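Local structure of probable N-glycosylase/DNA lyase (3N0U) at residues E21-R24 / E25-P29. The protein is a probable N-glycosylase/DNA lyase of the 8-oxoguanine DNA glycosylase family, a mainly helical protein without strands, of the helix-hairpin-helix clan. Residues are numbered along the deposited sequence; the frame is centred on the assembly and turned at random.
Sequences ERIR and EEAKP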
loop_
_atom_site.group_PDB
_atom_site.type_symbol
_atom_site.label_atom_id
_atom_site.label_comp_id
_atom_site.label_asym_id
_atom_site.label_seq_id
_atom_site.Cartn_x
_atom_site.Cartn_y
_atom_site.Cartn_z
ATOM N N GLU A 21 9.215 18.809 -7.114
ATOM C CA GLU A 21 9.194 20.096 -6.446
ATOM C C GLU A 21 8.140 21.024 -7.025
ATOM O O GLU A 21 7.563 21.806 -6.297
ATOM C CB GLU A 21 10.555 20.775 -6.469
ATOM C CG GLU A 21 11.659 20.006 -5.737
ATOM C CD GLU A 21 11.552 19.989 -4.226
ATOM O OE1 GLU A 21 10.499 20.358 -3.679
ATOM O OE2 GLU A 21 12.543 19.572 -3.573
ATOM N N ARG A 22 7.866 20.917 -8.327
ATOM C CA ARG A 22 6.868 21.785 -8.930
ATOM C C ARG A 22 5.444 21.453 -8.496
ATOM O O ARG A 22 4.576 22.335 -8.516
ATOM C CB ARG A 22 6.932 21.727 -10.453
ATOM C CG ARG A 22 8.192 22.292 -11.077
ATOM C CD ARG A 22 8.103 22.179 -12.598
ATOM N NE ARG A 22 9.379 22.458 -13.245
ATOM C CZ ARG A 22 10.169 21.536 -13.798
ATOM N NH1 ARG A 22 9.812 20.256 -13.811
ATOM N NH2 ARG A 22 11.317 21.902 -14.357
ATOM N N ILE A 23 5.191 20.203 -8.108
ATOM C CA ILE A 23 3.846 19.840 -7.646
ATOM C C ILE A 23 3.741 19.808 -6.141
ATOM O O ILE A 23 2.660 19.600 -5.602
ATOM C CB ILE A 23 3.310 18.500 -8.247
ATOM C CG1 ILE A 23 4.222 17.310 -7.974
ATOM C CG2 ILE A 23 3.097 18.642 -9.762
ATOM C CD1 ILE A 23 4.192 16.774 -6.564
ATOM N N ARG A 24 4.853 20.026 -5.452
ATOM C CA ARG A 24 4.880 19.811 -4.012
ATOM C C ARG A 24 3.885 20.674 -3.257
ATOM O O ARG A 24 3.145 20.186 -2.408
ATOM C CB ARG A 24 6.283 20.051 -3.479
ATOM C CG ARG A 24 6.471 19.603 -2.049
ATOM C CD ARG A 24 7.911 19.909 -1.611
ATOM N NE ARG A 24 8.285 19.138 -0.429
ATOM C CZ ARG A 24 9.500 18.678 -0.189
ATOM N NH1 ARG A 24 9.704 17.976 0.908
ATOM N NH2 ARG A 24 10.518 18.939 -1.024
ATOM N N GLU A 25 3.839 21.960 -3.576
ATOM C CA GLU A 25 3.014 22.877 -2.796
ATOM C C GLU A 25 1.550 22.512 -2.947
ATOM O O GLU A 25 0.808 22.497 -1.979
ATOM C CB GLU A 25 3.237 24.307 -3.268
ATOM C CG GLU A 25 2.401 25.335 -2.535
ATOM C CD GLU A 25 2.527 26.725 -3.149
ATOM O OE1 GLU A 25 1.495 27.427 -3.268
ATOM O OE2 GLU A 25 3.660 27.114 -3.518
ATOM N N GLU A 26 1.141 22.204 -4.164
ATOM C CA GLU A 26 -0.263 21.913 -4.399
ATOM C C GLU A 26 -0.681 20.555 -3.862
ATOM O O GLU A 26 -1.843 20.361 -3.494
ATOM C CB GLU A 26 -0.622 22.059 -5.890
ATOM C CG GLU A 26 -0.103 20.996 -6.818
ATOM C CD GLU A 26 -0.223 21.424 -8.273
ATOM O OE1 GLU A 26 -0.677 20.617 -9.111
ATOM O OE2 GLU A 26 0.166 22.560 -8.575
ATOM N N ALA A 27 0.249 19.605 -3.862
ATOM C CA ALA A 27 -0.055 18.255 -3.432
ATOM C C ALA A 27 -0.013 18.141 -1.923
ATOM O O ALA A 27 -0.680 17.289 -1.348
ATOM C CB ALA A 27 0.894 17.250 -4.072
ATOM N N LYS A 28 0.769 18.995 -1.276
ATOM C CA LYS A 28 1.035 18.814 0.150
ATOM C C LYS A 28 -0.218 18.733 1.023
ATOM O O LYS A 28 -0.309 17.868 1.893
ATOM C CB LYS A 28 1.988 19.883 0.658
ATOM C CG LYS A 28 2.263 19.769 2.137
ATOM C CD LYS A 28 3.307 20.752 2.593
ATOM C CE LYS A 28 3.681 20.495 4.058
ATOM N NZ LYS A 28 4.757 21.413 4.512
ATOM N N PRO A 29 -1.203 19.609 0.808
ATOM C CA PRO A 29 -2.388 19.493 1.684
ATOM C C PRO A 29 -3.101 18.159 1.522
ATOM O O PRO A 29 -3.625 17.600 2.499
ATOM C CB PRO A 29 -3.294 20.657 1.254
ATOM C CG PRO A 29 -2.464 21.508 0.353
ATOM C CD PRO A 29 -1.305 20.722 -0.150
HETATM O O HOH W 1 5.518 23.429 -5.528
HETATM O O HOH W 2 2.415 23.131 -6.780
#
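With chi1 at 72°, Glu26 has its CG set between its own backbone N and carbonyl carbon, which folds the side chain back over the preceding turn and lays CG 3.3 Å from Ile23 O. Ile23 likewise has CG1 between N and carbonyl carbon, and its CD1 comes 4.2 Å from Ala27 CB; branched and apolar, it also packs with the small Ala27 against Tyr211 of helix 202-214. Both segments belong to the long helix 13-44, which is kinked here. Ala27 N still bonds to Ile23 O (3.0 Å), nearly straight on to the carbonyl, and Lys28 N bonds to Arg24 O, but at Glu25 and Glu26 water is inserted into the helical ladder. One water links Glu21 O to Glu25 N; a second accepts from Glu26 N (3.1 Å) and lies 2.9 Å from both Arg22 O and Glu26 OE2, a carboxylate well suited to hold it. Glu26 OE1 bonds to Tyr211 OH. On another side of the helix the long Arg24 forms a salt bridge with Glu21, a near-straight hydrogen bond (165°) from NH2 to the syn side of OE1 at 3.0 Å; a second salt bridge to Glu200, an NH2 hydrogen bond to Phe198 O and a cation-pi contact with the Phe198 ring tie the kinked helix to the end of helix 181-198.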